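Local atomic coordinates of putative Transcriptional Regulator (Rhodococcus sp., PDB entry 2IA2), a protein that probably binds DNA through an IclR-type helix-turn-helix domain and regulates transcription in response to a small molecule sensed by its C-terminal GAF-like domain. Residues A[115-120]-A[140-145]; A[119-124]-A[148-153]; A[173-178]-A[203-208]; A[95-100]-A[125-130]. One frame throughout, in Å; residues are numbered along the deposited sequence.

Contact 1 (A[115-120]-A[140-145]); sequences ILDGAD and GTRLPA
The guanidinium of R142 receives the carboxylate of D117 at its edge, D117 OD2 lying close to the guanidinium plane. The two flat groups are turned 59° against each other, and a single carboxylate oxygen, OD2, meets both terminal nitrogens in a salt bridge; the modelled 2.4 Å from R142 NH1 to D117 OD2 is doubtfully short, and the bond from R142 NH2 is weak. With CG anti to the carbonyl carbon and the chain extended from CG to NE, R142 runs past D120, whose OD2 stays 4.7 Å from R142 NH1. A water bridges the gap, donating to D120 OD2 at 2.6 Å and accepting weakly from R142 NH1. D117 and D120 are the end residues, G118 and A119 the corners, of the type II' turn that makes 110-117 and 120-127 a beta hairpin, and edge strand 142-144 of the six-stranded antiparallel sheet lies alongside the second arm. There D120 and P144 form a non-hydrogen-bonded pair, D120 CA sitting 3.2 Å from L143 O in a CA-H...O contact. One residue on, A145 N gives A119 O a nearly straight hydrogen bond of 2.9 Å. Toward helix 149-156, L116 CD1 rests on A145 CB at 3.8 Å.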
loop_
_atom_site.group_PDB
_atom_site.type_symbol
_atom_site.label_atom_id
_atom_site.label_comp_id
_atom_site.label_asym_id
_atom_site.label_seq_id
_atom_site.Cartn_x
_atom_site.Cartn_y
_atom_site.Cartn_z
ATOM N N ILE A 115 16.435 -9.929 0.245
ATOM C CA ILE A 115 15.648 -10.545 -0.798
ATOM C C ILE A 115 16.600 -11.345 -1.665
ATOM O O ILE A 115 17.807 -11.171 -1.552
ATOM C CB ILE A 115 14.899 -9.465 -1.636
ATOM C CG1 ILE A 115 15.918 -8.538 -2.324
ATOM C CG2 ILE A 115 13.879 -8.734 -0.735
ATOM C CD1 ILE A 115 15.351 -7.639 -3.339
ATOM N N LEU A 116 16.060 -12.209 -2.518
ATOM C CA LEU A 116 16.882 -13.077 -3.353
ATOM C C LEU A 116 17.137 -12.449 -4.720
ATOM O O LEU A 116 16.226 -11.899 -5.340
ATOM C CB LEU A 116 16.219 -14.446 -3.520
ATOM C CG LEU A 116 17.082 -15.548 -4.137
ATOM C CD1 LEU A 116 18.238 -15.905 -3.215
ATOM C CD2 LEU A 116 16.243 -16.776 -4.452
ATOM N N ASP A 117 18.380 -12.534 -5.181
ATOM C CA ASP A 117 18.724 -12.118 -6.537
ATOM C C ASP A 117 19.591 -13.164 -7.230
ATOM O O ASP A 117 20.806 -13.202 -7.039
ATOM C CB ASP A 117 19.443 -10.768 -6.519
ATOM C CG ASP A 117 19.614 -10.180 -7.906
ATOM O OD1 ASP A 117 19.225 -10.847 -8.888
ATOM O OD2 ASP A 117 20.136 -9.050 -8.014
ATOM N N GLY A 118 18.958 -14.012 -8.035
ATOM C CA GLY A 118 19.577 -15.245 -8.482
ATOM C C GLY A 118 20.214 -16.020 -7.345
ATOM O O GLY A 118 19.521 -16.548 -6.476
ATOM N N ALA A 119 21.542 -16.087 -7.353
ATOM C CA ALA A 119 22.267 -17.010 -6.487
ATOM C C ALA A 119 22.672 -16.337 -5.180
ATOM O O ALA A 119 23.251 -16.971 -4.299
ATOM C CB ALA A 119 23.490 -17.560 -7.205
ATOM N N ASP A 120 22.362 -15.051 -5.062
ATOM C CA ASP A 120 22.805 -14.257 -3.921
ATOM C C ASP A 120 21.617 -13.708 -3.204
ATOM O O ASP A 120 20.599 -13.590 -3.776
ATOM C CB ASP A 120 23.586 -13.028 -4.396
ATOM C CG ASP A 120 24.903 -13.377 -5.031
ATOM O OD1 ASP A 120 25.625 -14.236 -4.487
ATOM O OD2 ASP A 120 25.204 -12.785 -6.086
ATOM N N GLY A 140 22.603 -3.328 0.397
ATOM C CA GLY A 140 23.173 -3.474 -0.924
ATOM C C GLY A 140 24.221 -4.541 -1.049
ATOM O O GLY A 140 24.569 -4.955 -2.180
ATOM N N THR A 141 24.721 -5.041 0.084
ATOM C CA THR A 141 25.708 -6.114 0.022
ATOM C C THR A 141 25.024 -7.403 -0.420
ATOM O O THR A 141 23.857 -7.637 -0.085
ATOM C CB THR A 141 26.390 -6.338 1.414
ATOM O OG1 THR A 141 26.936 -5.096 1.851
ATOM C CG2 THR A 141 27.531 -7.339 1.337
ATOM N N ARG A 142 25.731 -8.197 -1.188
ATOM C CA ARG A 142 25.325 -9.515 -1.591
ATOM C C ARG A 142 26.166 -10.589 -0.936
ATOM O O ARG A 142 27.333 -10.398 -0.711
ATOM C CB ARG A 142 25.411 -9.668 -3.086
ATOM C CG ARG A 142 24.700 -8.631 -3.830
ATOM C CD ARG A 142 24.583 -8.900 -5.282
ATOM N NE ARG A 142 23.768 -7.868 -5.849
ATOM C CZ ARG A 142 22.613 -8.050 -6.446
ATOM N NH1 ARG A 142 22.117 -9.254 -6.604
ATOM N NH2 ARG A 142 21.950 -7.016 -6.878
ATOM N N LEU A 143 25.550 -11.714 -0.645
ATOM C CA LEU A 143 26.230 -12.860 -0.070
ATOM C C LEU A 143 25.632 -14.093 -0.770
ATOM O O LEU A 143 24.491 -14.044 -1.242
ATOM C CB LEU A 143 26.008 -12.914 1.443
ATOM C CG LEU A 143 26.691 -11.853 2.330
ATOM C CD1 LEU A 143 26.306 -12.091 3.745
ATOM C CD2 LEU A 143 28.219 -11.982 2.236
ATOM N N PRO A 144 26.408 -15.190 -0.888
ATOM C CA PRO A 144 25.797 -16.382 -1.523
ATOM C C PRO A 144 24.616 -16.941 -0.725
ATOM O O PRO A 144 24.707 -17.069 0.466
ATOM C CB PRO A 144 26.962 -17.374 -1.611
ATOM C CG PRO A 144 27.994 -16.892 -0.568
ATOM C CD PRO A 144 27.840 -15.388 -0.540
ATOM N N ALA A 145 23.500 -17.237 -1.392
ATOM C CA ALA A 145 22.305 -17.735 -0.734
ATOM C C ALA A 145 22.521 -19.026 0.061
ATOM O O ALA A 145 21.963 -19.188 1.179
ATOM C CB ALA A 145 21.146 -17.891 -1.764
HETATM O O HOH W 1 23.560 -11.478 -7.540
#

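Contact 2 (A[119-124]-A[148-153])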
loop_
_atom_site.group_PDB
_atom_site.type_symbol
_atom_site.label_atom_id
_atom_site.label_comp_id
_atom_site.label_asym_id
_atom_site.label_seq_id
_atom_site.Cartn_x
_atom_site.Cartn_y
_atom_site.Cartn_z
ATOM N N ALA A 119 21.542 -16.087 -7.353
ATOM C CA ALA A 119 22.267 -17.010 -6.487
ATOM C C ALA A 119 22.672 -16.337 -5.180
ATOM O O ALA A 119 23.251 -16.971 -4.299
ATOM C CB ALA A 119 23.490 -17.560 -7.205
ATOM N N ASP A 120 22.362 -15.051 -5.062
ATOM C CA ASP A 120 22.805 -14.257 -3.921
ATOM C C ASP A 120 21.617 -13.708 -3.204
ATOM O O ASP A 120 20.599 -13.590 -3.776
ATOM C CB ASP A 120 23.586 -13.028 -4.396
ATOM C CG ASP A 120 24.903 -13.377 -5.031
ATOM O OD1 ASP A 120 25.625 -14.236 -4.487
ATOM O OD2 ASP A 120 25.204 -12.785 -6.086
ATOM N N ILE A 121 21.775 -13.336 -1.950
ATOM C CA ILE A 121 20.774 -12.529 -1.222
ATOM C C ILE A 121 21.342 -11.147 -1.279
ATOM O O ILE A 121 22.583 -10.993 -1.420
ATOM C CB ILE A 121 20.595 -12.983 0.262
ATOM C CG1 ILE A 121 21.907 -12.782 1.092
ATOM C CG2 ILE A 121 20.112 -14.447 0.313
ATOM C CD1 ILE A 121 21.759 -13.107 2.678
ATOM N N VAL A 122 20.459 -10.162 -1.187
ATOM C CA VAL A 122 20.841 -8.728 -1.216
ATOM C C VAL A 122 20.220 -8.121 0.023
ATOM O O VAL A 122 19.006 -8.262 0.248
ATOM C CB VAL A 122 20.236 -7.911 -2.410
ATOM C CG1 VAL A 122 20.814 -6.467 -2.430
ATOM C CG2 VAL A 122 20.528 -8.554 -3.726
ATOM N N TYR A 123 21.040 -7.465 0.835
ATOM C CA TYR A 123 20.524 -6.800 2.027
ATOM C C TYR A 123 19.725 -5.572 1.650
ATOM O O TYR A 123 20.238 -4.702 0.961
ATOM C CB TYR A 123 21.662 -6.366 2.934
ATOM C CG TYR A 123 22.176 -7.515 3.775
ATOM C CD1 TYR A 123 22.875 -8.575 3.183
ATOM C CD2 TYR A 123 21.920 -7.559 5.149
ATOM C CE1 TYR A 123 23.352 -9.657 3.953
ATOM C CE2 TYR A 123 22.409 -8.621 5.941
ATOM C CZ TYR A 123 23.111 -9.662 5.321
ATOM O OH TYR A 123 23.541 -10.703 6.078
ATOM N N VAL A 124 18.528 -5.455 2.201
ATOM C CA VAL A 124 17.671 -4.306 1.890
ATOM C C VAL A 124 17.310 -3.437 3.106
ATOM O O VAL A 124 16.882 -2.324 2.919
ATOM C CB VAL A 124 16.378 -4.670 1.054
ATOM C CG1 VAL A 124 16.736 -5.150 -0.385
ATOM C CG2 VAL A 124 15.481 -5.663 1.791
ATOM N N THR A 148 24.030 -18.648 3.859
ATOM C CA THR A 148 23.418 -17.710 4.804
ATOM C C THR A 148 22.075 -18.266 5.250
ATOM O O THR A 148 21.461 -19.054 4.510
ATOM C CB THR A 148 23.191 -16.337 4.128
ATOM O OG1 THR A 148 22.357 -16.549 3.004
ATOM C CG2 THR A 148 24.507 -15.732 3.680
ATOM N N SER A 149 21.617 -17.852 6.429
ATOM C CA SER A 149 20.360 -18.300 6.956
ATOM C C SER A 149 19.221 -17.726 6.139
ATOM O O SER A 149 18.308 -18.435 5.802
ATOM C CB SER A 149 20.210 -17.984 8.476
ATOM O OG SER A 149 20.147 -16.580 8.761
HETATM N N MSE A 150 19.292 -16.430 5.817
HETATM C CA MSE A 150 18.305 -15.800 4.943
HETATM C C MSE A 150 18.287 -16.469 3.542
HETATM O O MSE A 150 17.235 -16.692 2.984
HETATM C CB MSE A 150 18.597 -14.299 4.825
HETATM C CG MSE A 150 18.214 -13.616 6.120
HETATM SE SE MSE A 150 18.211 -11.684 6.089
HETATM C CE MSE A 150 20.085 -11.335 5.749
ATOM N N GLY A 151 19.447 -16.802 3.008
ATOM C CA GLY A 151 19.529 -17.462 1.718
ATOM C C GLY A 151 18.824 -18.788 1.682
ATOM O O GLY A 151 18.101 -19.070 0.719
ATOM N N ARG A 152 18.995 -19.606 2.728
ATOM C CA ARG A 152 18.303 -20.904 2.799
ATOM C C ARG A 152 16.834 -20.780 2.958
ATOM O O ARG A 152 16.089 -21.596 2.437
ATOM C CB ARG A 152 18.909 -21.801 3.883
ATOM C CG ARG A 152 20.316 -22.123 3.480
ATOM C CD ARG A 152 20.963 -23.154 4.395
ATOM N NE ARG A 152 22.364 -23.336 4.002
ATOM C CZ ARG A 152 23.247 -24.059 4.696
ATOM N NH1 ARG A 152 22.886 -24.707 5.808
ATOM N NH2 ARG A 152 24.494 -24.150 4.263
ATOM N N VAL A 153 16.410 -19.783 3.706
ATOM C CA VAL A 153 15.001 -19.405 3.785
ATOM C C VAL A 153 14.441 -19.025 2.411
ATOM O O VAL A 153 13.315 -19.438 2.033
ATOM C CB VAL A 153 14.791 -18.244 4.825
ATOM C CG1 VAL A 153 13.409 -17.614 4.697
ATOM C CG2 VAL A 153 14.977 -18.780 6.253
#
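I121 and G151 mark the closest passage of the two backbones, their CA atoms 5.9 Å apart, where strand 120-124 crosses the first turn of helix 149-153. The segment axes approach to 8.4 Å with their directions 118° apart, and no hydrogen bond joins them. I121 turns its side chain toward the helix and spreads it over T148, M150 and G151. Its CG2 presses against the backbone of G151, 3.4 Å from G151 CA, tighter than ordinary van der Waals contact. Its CG1 stands between the backbone N and the carbonyl carbon (chi1 64°), which sends CD1 to meet the T148 side chain tip to tip, 3.5 Å from T148 OG1. I121 CD1 also lies 3.9 Å from M150 CE. Farther along the strand, Y123 is crossed at about a right angle by selenomethionine M150 of the helix. A bend at chi3 (-64°) brings M150 CE obliquely onto the phenol end of the ring, 3.5 Å from Y123 CZ. T148 is the N-cap of the helix, its OG1 accepting from G151 N at 2.9 Å. Here the helix packs on one face of the GAF-like domain's sheet, M150 also touching S114, A213, A226 and N228. Cohesion is therefore apolar: the hydroxyl facing I121 is engaged within its own segment by the capping bond, and I121 CG2 packs against G151, a residue with no side chain, beside that hydroxyl.

Contact 3 (A[173-178]-A[203-208])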
loop_
_atom_site.group_PDB
_atom_site.type_symbol
_atom_site.label_atom_id
_atom_site.label_comp_id
_atom_site.label_asym_id
_atom_site.label_seq_id
_atom_site.Cartn_x
_atom_site.Cartn_y
_atom_site.Cartn_z
ATOM N N GLN A 173 31.337 -23.843 -2.296
ATOM C CA GLN A 173 32.736 -23.701 -1.823
ATOM C C GLN A 173 32.876 -24.018 -0.333
ATOM O O GLN A 173 31.944 -23.802 0.426
ATOM C CB GLN A 173 33.261 -22.294 -2.082
ATOM C CG GLN A 173 32.895 -21.772 -3.432
ATOM C CD GLN A 173 33.850 -20.732 -3.928
ATOM O OE1 GLN A 173 33.951 -19.628 -3.374
ATOM N NE2 GLN A 173 34.558 -21.064 -5.000
ATOM N N ARG A 174 34.030 -24.536 0.086
ATOM C CA ARG A 174 34.270 -24.804 1.512
ATOM C C ARG A 174 34.706 -23.494 2.144
ATOM O O ARG A 174 35.889 -23.183 2.165
ATOM C CB ARG A 174 35.343 -25.877 1.704
ATOM N N LEU A 175 33.755 -22.704 2.628
ATOM C CA LEU A 175 34.063 -21.408 3.238
ATOM C C LEU A 175 34.689 -21.498 4.646
ATOM O O LEU A 175 35.553 -20.687 4.998
ATOM C CB LEU A 175 32.804 -20.508 3.257
ATOM C CG LEU A 175 32.073 -20.276 1.919
ATOM C CD1 LEU A 175 30.768 -19.481 2.102
ATOM C CD2 LEU A 175 32.993 -19.576 0.913
ATOM N N THR A 176 34.206 -22.441 5.457
ATOM C CA THR A 176 34.731 -22.707 6.811
ATOM C C THR A 176 34.844 -24.223 6.897
ATOM O O THR A 176 34.417 -24.909 5.956
ATOM C CB THR A 176 33.777 -22.191 7.945
ATOM O OG1 THR A 176 32.613 -23.031 8.053
ATOM C CG2 THR A 176 33.341 -20.780 7.690
ATOM N N GLU A 177 35.361 -24.757 8.008
ATOM C CA GLU A 177 35.342 -26.220 8.216
ATOM C C GLU A 177 33.938 -26.795 8.390
ATOM O O GLU A 177 33.740 -28.011 8.298
ATOM C CB GLU A 177 36.265 -26.663 9.383
ATOM C CG GLU A 177 37.774 -26.578 9.084
ATOM N N ARG A 178 32.948 -25.933 8.625
ATOM C CA ARG A 178 31.562 -26.421 8.813
ATOM C C ARG A 178 30.602 -26.201 7.672
ATOM O O ARG A 178 29.443 -26.562 7.787
ATOM C CB ARG A 178 30.963 -25.863 10.083
ATOM C CG ARG A 178 31.825 -26.177 11.257
ATOM C CD ARG A 178 31.464 -25.277 12.366
ATOM N NE ARG A 178 30.188 -25.682 12.936
ATOM C CZ ARG A 178 30.082 -26.394 14.044
ATOM N NH1 ARG A 178 31.174 -26.769 14.686
ATOM N NH2 ARG A 178 28.890 -26.713 14.503
ATOM N N GLN A 203 28.001 -21.055 11.797
ATOM C CA GLN A 203 29.398 -20.856 11.349
ATOM C C GLN A 203 29.795 -21.503 10.012
ATOM O O GLN A 203 30.915 -21.976 9.869
ATOM C CB GLN A 203 30.401 -21.244 12.455
ATOM C CG GLN A 203 29.917 -20.917 13.852
ATOM C CD GLN A 203 30.913 -21.245 14.918
ATOM O OE1 GLN A 203 32.060 -20.831 14.831
ATOM N NE2 GLN A 203 30.473 -21.945 15.959
ATOM N N GLU A 204 28.887 -21.495 9.035
ATOM C CA GLU A 204 29.202 -22.002 7.699
ATOM C C GLU A 204 29.690 -20.883 6.775
ATOM O O GLU A 204 30.263 -21.153 5.702
ATOM C CB GLU A 204 27.988 -22.676 7.083
ATOM C CG GLU A 204 27.558 -23.946 7.823
ATOM C CD GLU A 204 26.489 -24.716 7.074
ATOM O OE1 GLU A 204 26.644 -24.906 5.855
ATOM O OE2 GLU A 204 25.507 -25.150 7.692
ATOM N N LEU A 205 29.464 -19.643 7.200
ATOM C CA LEU A 205 29.854 -18.477 6.408
ATOM C C LEU A 205 31.198 -17.985 6.942
ATOM O O LEU A 205 32.179 -17.864 6.202
ATOM C CB LEU A 205 28.783 -17.370 6.471
ATOM C CG LEU A 205 29.012 -16.092 5.638
ATOM C CD1 LEU A 205 29.227 -16.366 4.149
ATOM C CD2 LEU A 205 27.845 -15.117 5.858
ATOM N N GLU A 206 31.243 -17.752 8.243
ATOM C CA GLU A 206 32.464 -17.294 8.877
ATOM C C GLU A 206 32.552 -17.949 10.254
ATOM O O GLU A 206 31.535 -18.133 10.937
ATOM C CB GLU A 206 32.418 -15.753 8.938
ATOM C CG GLU A 206 33.715 -15.085 9.251
ATOM C CD GLU A 206 33.701 -13.629 8.889
ATOM O OE1 GLU A 206 33.910 -13.290 7.708
ATOM O OE2 GLU A 206 33.475 -12.806 9.785
ATOM N N ALA A 207 33.755 -18.346 10.663
ATOM C CA ALA A 207 33.928 -19.012 11.962
ATOM C C ALA A 207 33.549 -18.028 13.077
ATOM O O ALA A 207 33.847 -16.870 12.983
ATOM C CB ALA A 207 35.390 -19.498 12.150
ATOM N N GLY A 208 32.902 -18.508 14.137
ATOM C CA GLY A 208 32.513 -17.606 15.225
ATOM C C GLY A 208 31.237 -16.801 14.961
ATOM O O GLY A 208 30.865 -15.962 15.776
#
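T176 OG1 donates to Q203 O across 2.7 Å, meeting the carbonyl in its plane and on a lone pair. The hydroxyl stands between the backbone N and the carbonyl carbon of its own residue (chi1 73°), an orientation that also lets it accept from R178 N at 3.0 Å, so the oxygen is gripped from both loops. The methyl branch of T176 meets the 203-208 segment farther along, with CG2 3.5 Å from L205 O and close to the backbone nitrogens of E206 and A207. On one flank, L175 and L205 lie side by side and point the same way, their CD1 atoms 4.0 Å apart, while L175 CB rests near E204 O. On the other, R178 crosses Q203 obliquely, R178 CD lying 4.2 Å from Q203 CB, and its guanidinium is only 14° from parallel with the Q203 amide. E204 CG passes close to R178 O. The bond from R178 N to T176 OG1 defines an ST turn in the connection between helices 160-169 and 183-196, and this turn docks on the loop joining strands 199-202 and 209-217 at the margin of the GAF-like domain. Further out, Q203 OE1 accepts from G208 N at 2.6 Å and draws the ends of that loop together. T179 OG1 bonds both E204 O and T176 N, bracing the two backbones. The charged ends have partners beyond the loops: R178 forms a salt bridge with D202, and E204 forms one with R152 of helix 149-156 while its OE1 also accepts from I180 N.

Contact 4 (A[95-100]-A[125-130]); sequences VAQPHL and ARVPVS
Q97 and L100, one helical turn apart, reach across to strand 125-127 by different means. Q97 leaves the helix with CG anti to its own backbone N and then bends at chi2 (63°), a shape that brings the amide across to the strand. There Q97 NE2 donates to R126 O over 3.3 Å. The N-H points almost straight at the oxygen, which lies practically in the plane of the amide, yet on the acceptor's side the nitrogen sits well above the carbonyl plane, 51° out of it, and makes no use of a lone pair. The carbonyl branch of the amide touches A125, with Q97 OE1 3.6 Å from A125 CB, while V127 CG2 comes to 3.3 Å from Q97 NE2. NE2 also bonds E101 OE2 on the same helix, so two acceptors fix this end of the amide. L100 carries the apolar half. Its CG lies anti to the carbonyl carbon and chi2 is extended, directing CD1 to A125 CB at 3.7 Å, whereas its CB packs on V127 CG2 at 3.6 Å. A125 and V127 both turn their side chains toward the helix, as alternate residues of a strand do; R126 between them turns away. The segment axes run nearly parallel, 16° and 8.1 Å apart. Helix 92-107 thus lies along strands 110-117 and 120-127, L100 touching V113 of the former as well, and on a further side V95 and H99 contact the C-terminal helix 246-264, where H99 bonds D259.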
loop_
_atom_site.group_PDB
_atom_site.type_symbol
_atom_site.label_atom_id
_atom_site.label_comp_id
_atom_site.label_asym_id
_atom_site.label_seq_id
_atom_site.Cartn_x
_atom_site.Cartn_y
_atom_site.Cartn_z
ATOM N N VAL A 95 8.624 -0.699 5.246
ATOM C CA VAL A 95 7.686 -1.452 6.083
ATOM C C VAL A 95 8.461 -2.206 7.201
ATOM O O VAL A 95 8.107 -2.134 8.397
ATOM C CB VAL A 95 6.823 -2.411 5.254
ATOM C CG1 VAL A 95 6.107 -3.431 6.173
ATOM C CG2 VAL A 95 5.785 -1.610 4.336
ATOM N N ALA A 96 9.547 -2.863 6.802
ATOM C CA ALA A 96 10.426 -3.626 7.703
ATOM C C ALA A 96 11.155 -2.817 8.756
ATOM O O ALA A 96 11.234 -3.246 9.878
ATOM C CB ALA A 96 11.407 -4.429 6.885
ATOM N N GLN A 97 11.696 -1.648 8.399
ATOM C CA GLN A 97 12.516 -0.850 9.340
ATOM C C GLN A 97 12.018 -0.723 10.800
ATOM O O GLN A 97 12.746 -1.088 11.707
ATOM C CB GLN A 97 12.940 0.517 8.742
ATOM C CG GLN A 97 14.188 1.147 9.407
ATOM C CD GLN A 97 15.451 0.281 9.224
ATOM O OE1 GLN A 97 15.653 -0.335 8.181
ATOM N NE2 GLN A 97 16.299 0.273 10.209
ATOM N N PRO A 98 10.802 -0.181 11.040
ATOM C CA PRO A 98 10.412 -0.018 12.441
ATOM C C PRO A 98 10.353 -1.366 13.192
ATOM O O PRO A 98 10.580 -1.407 14.392
ATOM C CB PRO A 98 9.025 0.646 12.384
ATOM C CG PRO A 98 8.657 0.776 10.960
ATOM C CD PRO A 98 9.773 0.304 10.083
ATOM N N HIS A 99 10.104 -2.442 12.481
ATOM C CA HIS A 99 10.025 -3.736 13.088
ATOM C C HIS A 99 11.406 -4.272 13.412
ATOM O O HIS A 99 11.593 -4.833 14.424
ATOM C CB HIS A 99 9.248 -4.705 12.218
ATOM C CG HIS A 99 7.826 -4.312 12.002
ATOM N ND1 HIS A 99 6.897 -4.301 13.004
ATOM C CD2 HIS A 99 7.187 -3.889 10.902
ATOM C CE1 HIS A 99 5.744 -3.895 12.531
ATOM N NE2 HIS A 99 5.895 -3.640 11.253
ATOM N N LEU A 100 12.363 -4.027 12.549
ATOM C CA LEU A 100 13.779 -4.333 12.862
ATOM C C LEU A 100 14.260 -3.540 14.035
ATOM O O LEU A 100 15.004 -4.066 14.872
ATOM C CB LEU A 100 14.696 -4.048 11.669
ATOM C CG LEU A 100 14.408 -4.927 10.448
ATOM C CD1 LEU A 100 15.502 -4.659 9.375
ATOM C CD2 LEU A 100 14.249 -6.423 10.786
ATOM N N ALA A 125 17.489 -3.941 4.326
ATOM C CA ALA A 125 17.227 -3.138 5.544
ATOM C C ALA A 125 18.079 -3.786 6.638
ATOM O O ALA A 125 18.328 -4.986 6.570
ATOM C CB ALA A 125 15.704 -3.185 5.936
ATOM N N ARG A 126 18.557 -2.993 7.591
ATOM C CA ARG A 126 19.314 -3.543 8.685
ATOM C C ARG A 126 19.272 -2.599 9.849
ATOM O O ARG A 126 19.084 -1.409 9.662
ATOM C CB ARG A 126 20.777 -3.820 8.275
ATOM C CG ARG A 126 21.586 -2.557 8.015
ATOM C CD ARG A 126 22.907 -2.864 8.661
ATOM N NE ARG A 126 23.968 -1.856 8.655
ATOM C CZ ARG A 126 25.131 -2.060 9.275
ATOM N NH1 ARG A 126 25.335 -3.197 9.942
ATOM N NH2 ARG A 126 26.085 -1.139 9.253
ATOM N N VAL A 127 19.411 -3.144 11.057
ATOM C CA VAL A 127 19.662 -2.327 12.259
ATOM C C VAL A 127 20.920 -2.925 12.918
ATOM O O VAL A 127 20.891 -4.093 13.296
ATOM C CB VAL A 127 18.466 -2.404 13.222
ATOM C CG1 VAL A 127 18.831 -1.782 14.568
ATOM C CG2 VAL A 127 17.216 -1.719 12.612
ATOM N N PRO A 128 22.036 -2.179 12.984
ATOM C CA PRO A 128 23.263 -2.635 13.677
ATOM C C PRO A 128 23.178 -2.462 15.218
ATOM O O PRO A 128 22.271 -1.797 15.710
ATOM C CB PRO A 128 24.325 -1.672 13.139
ATOM C CG PRO A 128 23.538 -0.370 12.921
ATOM C CD PRO A 128 22.235 -0.867 12.331
ATOM N N VAL A 129 24.105 -3.069 15.954
ATOM C CA VAL A 129 24.299 -2.778 17.373
ATOM C C VAL A 129 25.640 -2.037 17.554
ATOM O O VAL A 129 26.515 -2.098 16.695
ATOM C CB VAL A 129 24.206 -4.073 18.237
ATOM C CG1 VAL A 129 22.765 -4.566 18.252
ATOM C CG2 VAL A 129 25.165 -5.139 17.733
ATOM N N SER A 130 25.783 -1.271 18.630
ATOM C CA SER A 130 27.021 -0.591 18.859
ATOM C C SER A 130 27.899 -1.522 19.676
ATOM O O SER A 130 27.843 -1.496 20.900
ATOM C CB SER A 130 26.799 0.692 19.652
ATOM O OG SER A 130 25.851 1.492 18.981
#

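How the contacts relate
From the N terminus, helix 92-107 opens contact 4, which closes on the end of strand 120-127 after the chain has made strand 110-117 and the hairpin turn. Contacts 1 and 2 both start around that turn, sharing A119 and D120. They end in succession on edge strand 142-144 and on helix 149-156, and each crosses contact 4 because it opens inside that loop and closes beyond it. Contact 3 follows in series, joining two later loops. Strand 120-127 is thus tied to a helix near either end and to both neighbouring strands. Contact 3 meets this region through the R152-E204 salt bridge and L205, which packs on L143 and T148, but lies about 26 Å from contact 4, centre to centre.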